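Local coordinates for protein cystathionine beta-lyases/cystathionine gamma-synthases (Corynebacterium glutamicum, PDB 5X5H) that probably catalyses the pyridoxal-phosphate-dependent joining of O-succinyl-L-homoserine and L-cysteine into cystathionine, a step in methionine biosynthesis, at residues D105-T110 with P152-L157; L329-G334 with A344-Q349; L146-T151 with K175-N180; M305-F310 with L362-I367. All blocks are in the same frame, centred on the assembly; numbering follows the deposited sequence.

Interaction 1 lies between interaction 3 and the pair formed by interactions 2 and 4, its centre 11 to 12 Å from each of theirs. Interaction 3 joins two parallel strands of the seven-stranded sheet that carries the cofactor, and its segments alternate along the chain with those of interaction 1. Interaction 4 pairs antiparallel strands of the later five-stranded sheet, and interaction 2 is nested inside the loop that it closes. Interactions 2 and 4 lie about 22 and 23 Å, centre to centre, from interaction 3 and do not touch it. The loop 152-157 therefore bridges the two sheets: Glu150 bonds to Asn154 N and Tyr107 N, while His348, Ser307 and Arg364 grip 152-157, beside pyridoxal phosphate.

Interaction 1: residues D105-T110 with P152-L157; sequences DAYGGT and PTNPAL. With PLP (pyridoxal-5'-phosphate), chain B.
Asp105 and Tyr107 meet the loop 152-157 at two places in the cofactor site of a fold type I pyridoxal-phosphate enzyme, and the two are packed very differently. The tight place gathers on one carboxylate oxygen. Thr153 OG1 donates to Asp105 OD2 over 2.6 Å on the anti side, and Ala156 N donates to the same Asp105 OD2 at 2.9 Å on the syn side, each somewhat out of the carboxylate plane. With CG turned away from the backbone N (chi1 -165°), the short aspartate side chain reaches the loop directly. The peptide before Pro155 is cis, with Pro155 CD close to the carboxylate, and the small methyl Ala156 CB fits 3.3 Å from Asp105 OD2. Thr153 OG1 has two partners, the carboxylate it donates to and the amide of Gly158.

This dense knot, where Asp105 and Ala156 are partly exposed, lies nearer solvent than the looser, buried side by the cofactor. There Asn154 ND2 lies 3.6 Å from Tyr107 CD1, with amide and ring planes 20° apart. Tyr107, the N-cap of helix 108-118, lays one ring face over C4 of pyridoxal phosphate, with Gly109 N against the opposite face. Its OH bonds to Arg54 of the second subunit, while Arg364 holds Asn154 OD1. That leaves Asn154 ND2 to make a weak, bent hydrogen bond of 3.1 Å (123°) to PLP O3.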
# COMPACT_ATOMS: atom_id res chain seq x y z
N ASP A 105 -23.79 -20.74 -21.20
CA ASP A 105 -22.79 -21.13 -20.21
C ASP A 105 -22.04 -19.87 -19.94
O ASP A 105 -21.46 -19.31 -20.91
CB ASP A 105 -21.83 -22.27 -20.69
CG ASP A 105 -21.04 -22.92 -19.47
OD1 ASP A 105 -21.67 -23.58 -18.58
OD2 ASP A 105 -19.83 -22.77 -19.34
N ALA A 106 -22.07 -19.39 -18.72
CA ALA A 106 -21.54 -18.01 -18.50
C ALA A 106 -21.41 -17.80 -17.06
O ALA A 106 -22.05 -18.50 -16.22
CB ALA A 106 -22.49 -16.93 -19.10
N TYR A 107 -20.61 -16.82 -16.70
CA TYR A 107 -20.37 -16.53 -15.39
C TYR A 107 -21.78 -16.18 -14.77
O TYR A 107 -22.60 -15.37 -15.29
CB TYR A 107 -19.32 -15.34 -15.23
CG TYR A 107 -19.14 -14.99 -13.87
CD1 TYR A 107 -18.76 -15.93 -12.87
CD2 TYR A 107 -19.34 -13.69 -13.39
CE1 TYR A 107 -18.64 -15.65 -11.50
CE2 TYR A 107 -19.20 -13.41 -12.09
CZ TYR A 107 -18.82 -14.31 -11.08
OH TYR A 107 -18.77 -14.01 -9.72
N GLY A 108 -21.97 -16.85 -13.66
CA GLY A 108 -23.25 -16.74 -12.92
C GLY A 108 -23.53 -15.28 -12.54
O GLY A 108 -24.68 -14.84 -12.59
N GLY A 109 -22.46 -14.50 -12.27
CA GLY A 109 -22.68 -13.11 -11.95
C GLY A 109 -23.22 -12.25 -13.13
O GLY A 109 -24.04 -11.39 -12.92
N THR A 110 -22.78 -12.50 -14.35
CA THR A 110 -23.27 -11.88 -15.53
C THR A 110 -24.81 -12.14 -15.72
O THR A 110 -25.63 -11.25 -15.97
CB THR A 110 -22.51 -12.24 -16.79
OG1 THR A 110 -21.10 -12.03 -16.54
CG2 THR A 110 -22.98 -11.47 -17.94
N PRO A 152 -13.24 -18.95 -23.86
CA PRO A 152 -14.02 -20.08 -23.39
C PRO A 152 -14.96 -19.68 -22.31
O PRO A 152 -14.65 -18.76 -21.50
CB PRO A 152 -12.96 -21.06 -22.85
CG PRO A 152 -11.64 -20.63 -23.50
CD PRO A 152 -11.78 -19.10 -23.59
N THR A 153 -16.08 -20.36 -22.21
CA THR A 153 -17.05 -20.05 -21.15
C THR A 153 -16.71 -20.52 -19.77
O THR A 153 -15.90 -21.49 -19.59
CB THR A 153 -18.48 -20.63 -21.47
OG1 THR A 153 -18.39 -22.07 -21.44
CG2 THR A 153 -18.98 -20.21 -22.77
N ASN A 154 -17.25 -19.87 -18.71
CA ASN A 154 -16.97 -20.25 -17.35
C ASN A 154 -18.21 -20.93 -16.87
O ASN A 154 -19.27 -20.22 -16.81
CB ASN A 154 -16.83 -18.90 -16.55
CG ASN A 154 -16.58 -19.08 -15.11
OD1 ASN A 154 -16.58 -20.20 -14.56
ND2 ASN A 154 -16.22 -17.93 -14.41
N PRO A 155 -18.22 -22.21 -16.52
CA PRO A 155 -17.02 -23.03 -16.27
C PRO A 155 -16.77 -24.07 -17.36
O PRO A 155 -15.71 -24.77 -17.28
CB PRO A 155 -17.33 -23.70 -15.01
CG PRO A 155 -18.84 -24.06 -15.17
CD PRO A 155 -19.41 -22.91 -15.92
N ALA A 156 -17.67 -24.32 -18.31
CA ALA A 156 -17.53 -25.46 -19.21
C ALA A 156 -16.60 -25.32 -20.33
O ALA A 156 -16.38 -26.27 -21.13
CB ALA A 156 -18.95 -25.89 -19.69
N LEU A 157 -16.01 -24.14 -20.52
CA LEU A 157 -15.05 -23.91 -21.56
C LEU A 157 -15.58 -24.10 -22.95
O LEU A 157 -14.86 -24.42 -23.88
CB LEU A 157 -13.74 -24.65 -21.31
CG LEU A 157 -13.23 -24.52 -19.89
CD1 LEU A 157 -12.04 -25.36 -19.58
CD2 LEU A 157 -12.81 -23.08 -19.48
N1 PLP B . -16.42 -12.73 -16.16
C2 PLP B . -15.82 -13.88 -15.94
C2A PLP B . -15.61 -14.77 -17.12
C3 PLP B . -15.27 -14.14 -14.73
O3 PLP B . -14.60 -15.31 -14.45
C4 PLP B . -15.40 -13.24 -13.66
C4A PLP B . -14.81 -13.56 -12.35
C5 PLP B . -16.19 -12.08 -13.86
C6 PLP B . -16.65 -11.88 -15.14
C5A PLP B . -16.52 -11.08 -12.75
O4P PLP B . -15.34 -10.29 -12.38
P PLP B . -15.17 -9.76 -10.90
O1P PLP B . -15.18 -10.96 -9.98
O2P PLP B . -13.85 -9.04 -11.04
O3P PLP B . -16.32 -8.78 -10.61

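Interaction 2: residues L329-G334 with A344-Q349; sequences LAESLG and ATMTHQ
Thr347 OG1 is gripped by two groups while the methyl of the same side chain packs against Glu331. His348 ND1 donates to Thr347 OG1 over 2.7 Å, the hydroxyl oxygen lying near the imidazole plane, and Glu341 is bonded to the same oxygen. A threonine suits this place because its two branches divide the work: chi1 of 55° sets OG1 between the backbone N and the carbonyl carbon, and leaves CG2 to face the glutamate. The side chains of Glu331 and Thr347 run antiparallel alongside one another, so that Thr347 CG2 lies 3.8 Å from Glu331 OE2 and close to the aliphatic CG. Glu331 OE2 also comes within 3.4 Å of Thr347 N, but the N-H points too far off for a hydrogen bond.

The two segments are the loops that follow strands 328-329 and 339-341, parallel neighbours at one margin of the five-stranded sheet, and the first runs on to Leu333, which touches pyridoxal phosphate. A type I turn from Met346 to Gln349 brings the second loop round. Met346, flexible and apolar, reaches back to the first loop: its chain bends at chi3 (65°), and CE settles 3.9 Å from Glu331 CG and 4.0 Å from Ala330 C. Leu329 CD1 and Met346 SD lie 4.1 Å apart. The second subunit closes round this side, Gln40 packing on Met346 and Thr37 OG1 bonding to Glu331 O. Glu331 OE1 lies close to the like-charged OE1 of Glu51 of that subunit; a magnesium ion bound by Phe38, Gln40 and Glu51, about 4 Å from the Glu331 side chain, probably eases the crowding.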
# COMPACT_ATOMS: atom_id res chain seq x y z
N LEU A 329 -9.10 -25.42 -2.45
CA LEU A 329 -10.57 -25.22 -2.55
C LEU A 329 -10.95 -23.78 -2.22
O LEU A 329 -10.91 -23.38 -1.06
CB LEU A 329 -11.28 -26.19 -1.64
CG LEU A 329 -12.78 -26.12 -1.87
CD1 LEU A 329 -13.35 -26.49 -3.19
CD2 LEU A 329 -13.46 -27.06 -0.82
N ALA A 330 -11.30 -23.06 -3.26
CA ALA A 330 -11.63 -21.64 -3.15
C ALA A 330 -12.25 -21.17 -4.39
O ALA A 330 -12.04 -21.76 -5.49
CB ALA A 330 -10.32 -20.83 -2.87
N GLU A 331 -12.97 -20.07 -4.38
CA GLU A 331 -13.48 -19.41 -5.53
C GLU A 331 -12.36 -18.63 -6.25
O GLU A 331 -11.28 -18.49 -5.72
CB GLU A 331 -14.72 -18.54 -5.23
CG GLU A 331 -15.89 -19.37 -4.68
CD GLU A 331 -17.13 -18.53 -4.48
OE1 GLU A 331 -17.00 -17.54 -3.78
OE2 GLU A 331 -18.26 -18.87 -4.95
N SER A 332 -12.65 -18.15 -7.44
CA SER A 332 -11.71 -17.38 -8.29
C SER A 332 -10.79 -18.28 -9.06
O SER A 332 -10.87 -19.49 -9.08
CB SER A 332 -10.95 -16.31 -7.54
OG SER A 332 -10.63 -15.20 -8.49
N LEU A 333 -9.95 -17.61 -9.84
CA LEU A 333 -9.12 -18.24 -10.85
C LEU A 333 -8.09 -17.29 -11.36
O LEU A 333 -8.19 -16.05 -11.11
CB LEU A 333 -10.01 -18.81 -12.01
CG LEU A 333 -10.75 -17.75 -12.79
CD1 LEU A 333 -10.13 -17.46 -14.13
CD2 LEU A 333 -12.23 -18.03 -12.91
N GLY A 334 -7.12 -17.81 -12.11
CA GLY A 334 -6.16 -17.01 -12.83
C GLY A 334 -5.02 -16.46 -12.00
O GLY A 334 -4.21 -15.69 -12.57
N ALA A 344 -21.57 -25.72 -9.16
CA ALA A 344 -23.03 -25.82 -8.87
C ALA A 344 -23.37 -25.27 -7.50
O ALA A 344 -24.49 -24.73 -7.35
CB ALA A 344 -23.44 -27.27 -8.99
N THR A 345 -22.43 -25.37 -6.54
CA THR A 345 -22.70 -24.91 -5.16
C THR A 345 -21.94 -23.63 -4.88
O THR A 345 -22.15 -23.00 -3.82
CB THR A 345 -22.38 -26.05 -4.13
OG1 THR A 345 -21.01 -26.42 -4.26
CG2 THR A 345 -23.29 -27.30 -4.35
N MET A 346 -21.06 -23.12 -5.73
CA MET A 346 -20.20 -22.08 -5.36
C MET A 346 -20.40 -21.02 -6.39
O MET A 346 -21.37 -20.32 -6.29
CB MET A 346 -18.69 -22.63 -5.31
CG MET A 346 -18.41 -23.61 -4.15
SD MET A 346 -16.81 -24.51 -4.03
CE MET A 346 -15.64 -23.13 -3.76
N THR A 347 -19.56 -20.85 -7.41
CA THR A 347 -19.64 -19.61 -8.26
C THR A 347 -20.89 -19.46 -9.10
O THR A 347 -21.25 -18.36 -9.57
CB THR A 347 -18.47 -19.54 -9.26
OG1 THR A 347 -18.46 -20.75 -10.04
CG2 THR A 347 -17.12 -19.27 -8.51
N HIS A 348 -21.57 -20.62 -9.37
CA HIS A 348 -22.69 -20.66 -10.27
C HIS A 348 -23.94 -21.07 -9.54
O HIS A 348 -24.93 -21.43 -10.20
CB HIS A 348 -22.42 -21.57 -11.51
CG HIS A 348 -21.45 -20.98 -12.47
ND1 HIS A 348 -20.13 -20.76 -12.14
CD2 HIS A 348 -21.63 -20.44 -13.69
CE1 HIS A 348 -19.50 -20.16 -13.15
NE2 HIS A 348 -20.40 -19.94 -14.11
N GLN A 349 -23.95 -21.01 -8.21
CA GLN A 349 -25.21 -21.32 -7.50
C GLN A 349 -26.34 -20.37 -7.98
O GLN A 349 -27.51 -20.82 -8.13
CB GLN A 349 -24.99 -21.25 -5.99
CG GLN A 349 -26.29 -21.23 -5.19
CD GLN A 349 -26.05 -21.50 -3.72
OE1 GLN A 349 -24.94 -21.36 -3.20
NE2 GLN A 349 -27.12 -21.88 -3.03

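Interaction 3: residues L146-T151 with K175-N180; sequences LIWVET and KLVVDN. With PLP (pyridoxal-5'-phosphate), chain B.
Ile147 and Val149 bind Lys175, Val177 and Asp179 through four backbone hydrogen bonds, in the parallel pairing of a beta-alpha-beta unit whose strands 144-150 and 175-179 are connected through helix 162-167. The bonds are short and straight: Ile147 N to Lys175 O is 2.8 Å (171°), and Asp179 N to Val149 O is 2.8 Å. Between them, CA-H groups add contacts such as Val178 CA to Val149 O at 3.2 Å.

Apolar packing covers both faces of the sheet. On the face of Leu146, Trp148 and Val177, beneath helix 82-93, the branched valine fits between larger neighbours: its CG1 lies 3.4 Å from Trp148 CZ3, and its CG2 lies 3.5 Å from Leu146 CD1. On the other face Leu176 CD1 reaches Val149 CG2 at 3.6 Å, and helix 162-167 packs on Ile147 and Leu176.

Polar contacts collect at the C-terminal ends, where the pocket opens. Glu150 and Asp179 point the same way, with their carboxylate planes 58° apart. One water sits between them, donating to Glu150 OE2 and Asp179 OD2 and accepting from Trp148 NE1 in the plane of the indole. Tyr107 N holds Glu150 OE2 and Thr181 holds Asp179 OD1. An aspartate facing the pyridine nitrogen is a hallmark of fold type I enzymes, and with chi1 at 176° Asp179 OD2 comes within 2.7 Å of PLP N1.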
# COMPACT_ATOMS: atom_id res chain seq x y z
N LEU A 146 -27.25 -5.92 -28.10
CA LEU A 146 -26.05 -6.53 -27.50
C LEU A 146 -26.10 -8.03 -27.70
O LEU A 146 -27.10 -8.68 -27.33
CB LEU A 146 -26.05 -6.18 -26.01
CG LEU A 146 -24.83 -6.65 -25.22
CD1 LEU A 146 -23.50 -6.23 -25.78
CD2 LEU A 146 -25.04 -6.15 -23.77
N ILE A 147 -25.01 -8.56 -28.18
CA ILE A 147 -24.73 -10.03 -28.12
C ILE A 147 -23.51 -10.17 -27.17
O ILE A 147 -22.45 -9.56 -27.45
CB ILE A 147 -24.40 -10.58 -29.50
CG1 ILE A 147 -25.56 -10.24 -30.49
CG2 ILE A 147 -24.14 -12.11 -29.45
CD1 ILE A 147 -25.23 -10.65 -31.90
N TRP A 148 -23.70 -10.90 -26.09
CA TRP A 148 -22.70 -11.08 -25.04
C TRP A 148 -22.07 -12.45 -25.15
O TRP A 148 -22.81 -13.47 -25.00
CB TRP A 148 -23.34 -10.90 -23.68
CG TRP A 148 -22.30 -10.85 -22.60
CD1 TRP A 148 -21.82 -11.88 -21.85
CD2 TRP A 148 -21.62 -9.67 -22.19
NE1 TRP A 148 -20.89 -11.39 -20.94
CE2 TRP A 148 -20.73 -10.05 -21.18
CE3 TRP A 148 -21.73 -8.31 -22.55
CZ2 TRP A 148 -19.95 -9.10 -20.50
CZ3 TRP A 148 -20.90 -7.35 -21.87
CH2 TRP A 148 -20.06 -7.79 -20.85
N VAL A 149 -20.80 -12.52 -25.46
CA VAL A 149 -20.13 -13.79 -25.68
C VAL A 149 -19.02 -13.96 -24.63
O VAL A 149 -18.20 -13.01 -24.49
CB VAL A 149 -19.57 -13.87 -27.11
CG1 VAL A 149 -18.56 -15.00 -27.27
CG2 VAL A 149 -20.78 -14.06 -28.10
N GLU A 150 -18.88 -15.08 -24.00
CA GLU A 150 -17.70 -15.47 -23.25
C GLU A 150 -17.08 -16.58 -23.99
O GLU A 150 -17.77 -17.56 -24.31
CB GLU A 150 -17.98 -16.07 -21.91
CG GLU A 150 -18.31 -15.21 -20.87
CD GLU A 150 -18.59 -15.95 -19.58
OE1 GLU A 150 -18.09 -17.05 -19.25
OE2 GLU A 150 -19.28 -15.33 -18.79
N THR A 151 -15.77 -16.62 -24.28
CA THR A 151 -15.15 -17.78 -24.87
C THR A 151 -13.68 -17.86 -24.49
O THR A 151 -12.95 -16.88 -24.71
CB THR A 151 -15.37 -17.79 -26.40
OG1 THR A 151 -14.83 -18.98 -26.96
CG2 THR A 151 -14.80 -16.66 -27.19
N LYS A 175 -24.38 -4.79 -31.04
CA LYS A 175 -22.93 -4.84 -30.84
C LYS A 175 -22.51 -6.18 -30.20
O LYS A 175 -23.27 -6.63 -29.33
CB LYS A 175 -22.46 -3.66 -29.98
CG LYS A 175 -22.63 -2.28 -30.72
CD LYS A 175 -22.04 -1.20 -29.83
CE LYS A 175 -22.41 0.21 -30.33
NZ LYS A 175 -22.11 0.34 -31.74
N LEU A 176 -21.41 -6.72 -30.60
CA LEU A 176 -20.80 -7.90 -30.01
C LEU A 176 -19.79 -7.45 -28.95
O LEU A 176 -18.80 -6.75 -29.31
CB LEU A 176 -20.15 -8.76 -31.02
CG LEU A 176 -19.31 -9.93 -30.56
CD1 LEU A 176 -20.14 -10.89 -29.70
CD2 LEU A 176 -18.56 -10.57 -31.71
N VAL A 177 -20.01 -7.93 -27.74
CA VAL A 177 -19.03 -7.75 -26.65
C VAL A 177 -18.56 -9.15 -26.26
O VAL A 177 -19.34 -10.05 -26.04
CB VAL A 177 -19.55 -7.01 -25.47
CG1 VAL A 177 -18.51 -7.01 -24.30
CG2 VAL A 177 -20.02 -5.61 -25.90
N VAL A 178 -17.21 -9.28 -26.21
CA VAL A 178 -16.57 -10.53 -25.75
C VAL A 178 -15.99 -10.31 -24.36
O VAL A 178 -15.16 -9.38 -24.18
CB VAL A 178 -15.54 -11.11 -26.72
CG1 VAL A 178 -14.86 -12.27 -26.19
CG2 VAL A 178 -16.21 -11.42 -28.09
N ASP A 179 -16.37 -11.15 -23.43
CA ASP A 179 -15.72 -11.26 -22.11
C ASP A 179 -14.53 -12.18 -22.31
O ASP A 179 -14.70 -13.39 -22.52
CB ASP A 179 -16.71 -11.72 -21.09
CG ASP A 179 -16.11 -11.96 -19.70
OD1 ASP A 179 -14.86 -12.05 -19.57
OD2 ASP A 179 -16.95 -12.14 -18.74
N ASN A 180 -13.34 -11.56 -22.36
CA ASN A 180 -12.05 -12.23 -22.67
C ASN A 180 -11.26 -12.58 -21.43
O ASN A 180 -10.04 -12.79 -21.53
CB ASN A 180 -11.25 -11.34 -23.64
CG ASN A 180 -10.19 -12.02 -24.39
OD1 ASN A 180 -10.37 -13.17 -24.79
ND2 ASN A 180 -9.02 -11.39 -24.57
N1 PLP B . -16.42 -12.73 -16.16
C2 PLP B . -15.82 -13.88 -15.94
C2A PLP B . -15.61 -14.77 -17.12
C3 PLP B . -15.27 -14.14 -14.73
O3 PLP B . -14.60 -15.31 -14.45
C4 PLP B . -15.40 -13.24 -13.66
C4A PLP B . -14.81 -13.56 -12.35
C5 PLP B . -16.19 -12.08 -13.86
C6 PLP B . -16.65 -11.88 -15.14
C5A PLP B . -16.52 -11.08 -12.75
O4P PLP B . -15.34 -10.29 -12.38
P PLP B . -15.17 -9.76 -10.90
O1P PLP B . -15.18 -10.96 -9.98
O2P PLP B . -13.85 -9.04 -11.04
O3P PLP B . -16.32 -8.78 -10.61
O HOH W 1 -19.56 -12.72 -18.71

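Interaction 4: residues M305-F310 with L362-I367; sequences MISVRF and LVRISI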
# COMPACT_ATOMS: atom_id res chain seq x y z
N MET A 305 -7.36 -23.17 -17.63
CA MET A 305 -8.56 -23.68 -16.94
C MET A 305 -8.88 -25.06 -17.49
O MET A 305 -8.76 -25.34 -18.66
CB MET A 305 -9.71 -22.77 -17.19
CG MET A 305 -9.56 -21.36 -16.60
SD MET A 305 -9.22 -21.22 -14.89
CE MET A 305 -10.72 -21.98 -14.24
N ILE A 306 -9.28 -25.93 -16.58
CA ILE A 306 -9.80 -27.30 -16.99
C ILE A 306 -11.04 -27.52 -16.12
O ILE A 306 -11.03 -27.31 -14.91
CB ILE A 306 -8.80 -28.34 -16.58
CG1 ILE A 306 -7.43 -28.13 -17.24
CG2 ILE A 306 -9.34 -29.76 -16.94
CD1 ILE A 306 -6.35 -29.06 -16.76
N SER A 307 -12.09 -28.06 -16.72
CA SER A 307 -13.19 -28.61 -15.95
C SER A 307 -13.30 -30.11 -16.16
O SER A 307 -12.87 -30.58 -17.20
CB SER A 307 -14.50 -27.90 -16.26
OG SER A 307 -14.48 -26.58 -15.64
N VAL A 308 -13.81 -30.76 -15.18
CA VAL A 308 -13.78 -32.25 -15.12
C VAL A 308 -15.15 -32.67 -14.62
O VAL A 308 -15.59 -32.19 -13.61
CB VAL A 308 -12.73 -32.69 -14.18
CG1 VAL A 308 -12.58 -34.22 -14.19
CG2 VAL A 308 -11.36 -32.05 -14.49
N ARG A 309 -15.72 -33.67 -15.29
CA ARG A 309 -16.95 -34.32 -14.81
C ARG A 309 -16.62 -35.70 -14.34
O ARG A 309 -15.98 -36.44 -15.08
CB ARG A 309 -18.00 -34.33 -15.89
CG ARG A 309 -18.47 -32.96 -16.38
CD ARG A 309 -19.63 -32.84 -17.34
NE ARG A 309 -20.79 -33.44 -16.70
CZ ARG A 309 -21.93 -33.73 -17.30
NH1 ARG A 309 -22.14 -33.31 -18.50
NH2 ARG A 309 -22.85 -34.34 -16.57
N PHE A 310 -17.04 -36.07 -13.12
CA PHE A 310 -16.72 -37.27 -12.45
C PHE A 310 -17.79 -38.39 -12.66
O PHE A 310 -18.97 -38.13 -12.53
CB PHE A 310 -16.55 -37.01 -10.99
CG PHE A 310 -15.25 -36.32 -10.67
CD1 PHE A 310 -15.12 -34.98 -10.73
CD2 PHE A 310 -14.14 -37.07 -10.38
CE1 PHE A 310 -13.86 -34.36 -10.56
CE2 PHE A 310 -12.90 -36.44 -10.15
CZ PHE A 310 -12.78 -35.05 -10.19
N LEU A 362 -19.45 -31.72 -11.76
CA LEU A 362 -18.41 -30.89 -12.45
C LEU A 362 -17.54 -30.15 -11.43
O LEU A 362 -18.06 -29.56 -10.49
CB LEU A 362 -18.98 -29.99 -13.46
CG LEU A 362 -17.97 -29.23 -14.36
CD1 LEU A 362 -18.50 -28.90 -15.67
CD2 LEU A 362 -17.57 -27.91 -13.63
N VAL A 363 -16.22 -30.29 -11.61
CA VAL A 363 -15.21 -29.49 -10.84
C VAL A 363 -14.45 -28.65 -11.82
O VAL A 363 -14.10 -29.08 -12.91
CB VAL A 363 -14.26 -30.41 -10.10
CG1 VAL A 363 -13.07 -29.63 -9.45
CG2 VAL A 363 -15.02 -31.17 -9.01
N ARG A 364 -14.25 -27.35 -11.44
CA ARG A 364 -13.52 -26.40 -12.27
C ARG A 364 -12.18 -26.18 -11.58
O ARG A 364 -12.09 -25.95 -10.36
CB ARG A 364 -14.23 -25.09 -12.38
CG ARG A 364 -13.58 -24.05 -13.29
CD ARG A 364 -14.18 -22.66 -13.18
NE ARG A 364 -13.66 -22.03 -11.99
CZ ARG A 364 -14.17 -20.94 -11.47
NH1 ARG A 364 -15.11 -20.29 -12.07
NH2 ARG A 364 -13.65 -20.40 -10.44
N ILE A 365 -11.11 -26.35 -12.39
CA ILE A 365 -9.76 -26.22 -11.87
C ILE A 365 -9.03 -25.12 -12.58
O ILE A 365 -9.01 -25.03 -13.80
CB ILE A 365 -8.91 -27.50 -12.05
CG1 ILE A 365 -9.73 -28.74 -11.51
CG2 ILE A 365 -7.62 -27.40 -11.33
CD1 ILE A 365 -9.01 -30.05 -11.87
N SER A 366 -8.48 -24.18 -11.76
CA SER A 366 -7.55 -23.12 -12.25
C SER A 366 -6.13 -23.63 -12.00
O SER A 366 -5.67 -23.63 -10.85
CB SER A 366 -7.86 -21.82 -11.54
OG SER A 366 -6.92 -20.80 -12.02
N ILE A 367 -5.43 -24.07 -13.05
CA ILE A 367 -4.13 -24.63 -12.96
C ILE A 367 -3.15 -23.45 -12.86
O ILE A 367 -3.15 -22.64 -13.79
CB ILE A 367 -3.80 -25.54 -14.14
CG1 ILE A 367 -4.76 -26.77 -14.21
CG2 ILE A 367 -2.35 -26.00 -14.13
CD1 ILE A 367 -4.58 -27.69 -13.11
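Met305 curls over Arg364 of the adjoining strand: bends at chi2 and chi3 (-55° and -62°) bring CE to 3.7 Å from Arg364 CG, and SD lies equally near Ser366 CB. The flexible thioether follows the arginine's aliphatic chain. On the same face Ser307 OG lies 3.6 Å from Arg364 CG, a serine being small enough for the close non-hydrogen-bonded pair. On the face of Val308, Val363 and Ile365, Val308 CG2 meets Ile365 CD1 at 4.0 Å, and the Phe310 ring comes obliquely to Val363, with Phe310 CE1 3.7 Å from Val363 CG2.

The backbone pairing sets these side chains side by side. Strands 305-310 and 362-366 run antiparallel in the middle of the five-stranded sheet, between strands 278-282 and 339-341. Ile306 with Ile365 and Val308 with Val363 are hydrogen-bonded pairs; Ile365 N donates to Ile306 O over 2.7 Å, and the reverse bond, Ile306 N to Ile365 O, is 2.9 Å and nearly straight (173°).

Farther out, helix 254-273 covers Ile306 and Val308, and helix 313-323 covers Phe310 and Val363, which explains the apolar residues there. The Met305 face instead turns to the cofactor site: Ser307 OG bonds to Pro155 O, and Arg364 NH1, besides its bond to Asn154, makes a salt bridge to Glu341. The Arg364 side chain comes within about 6 Å of pyridoxal phosphate (nearest atoms).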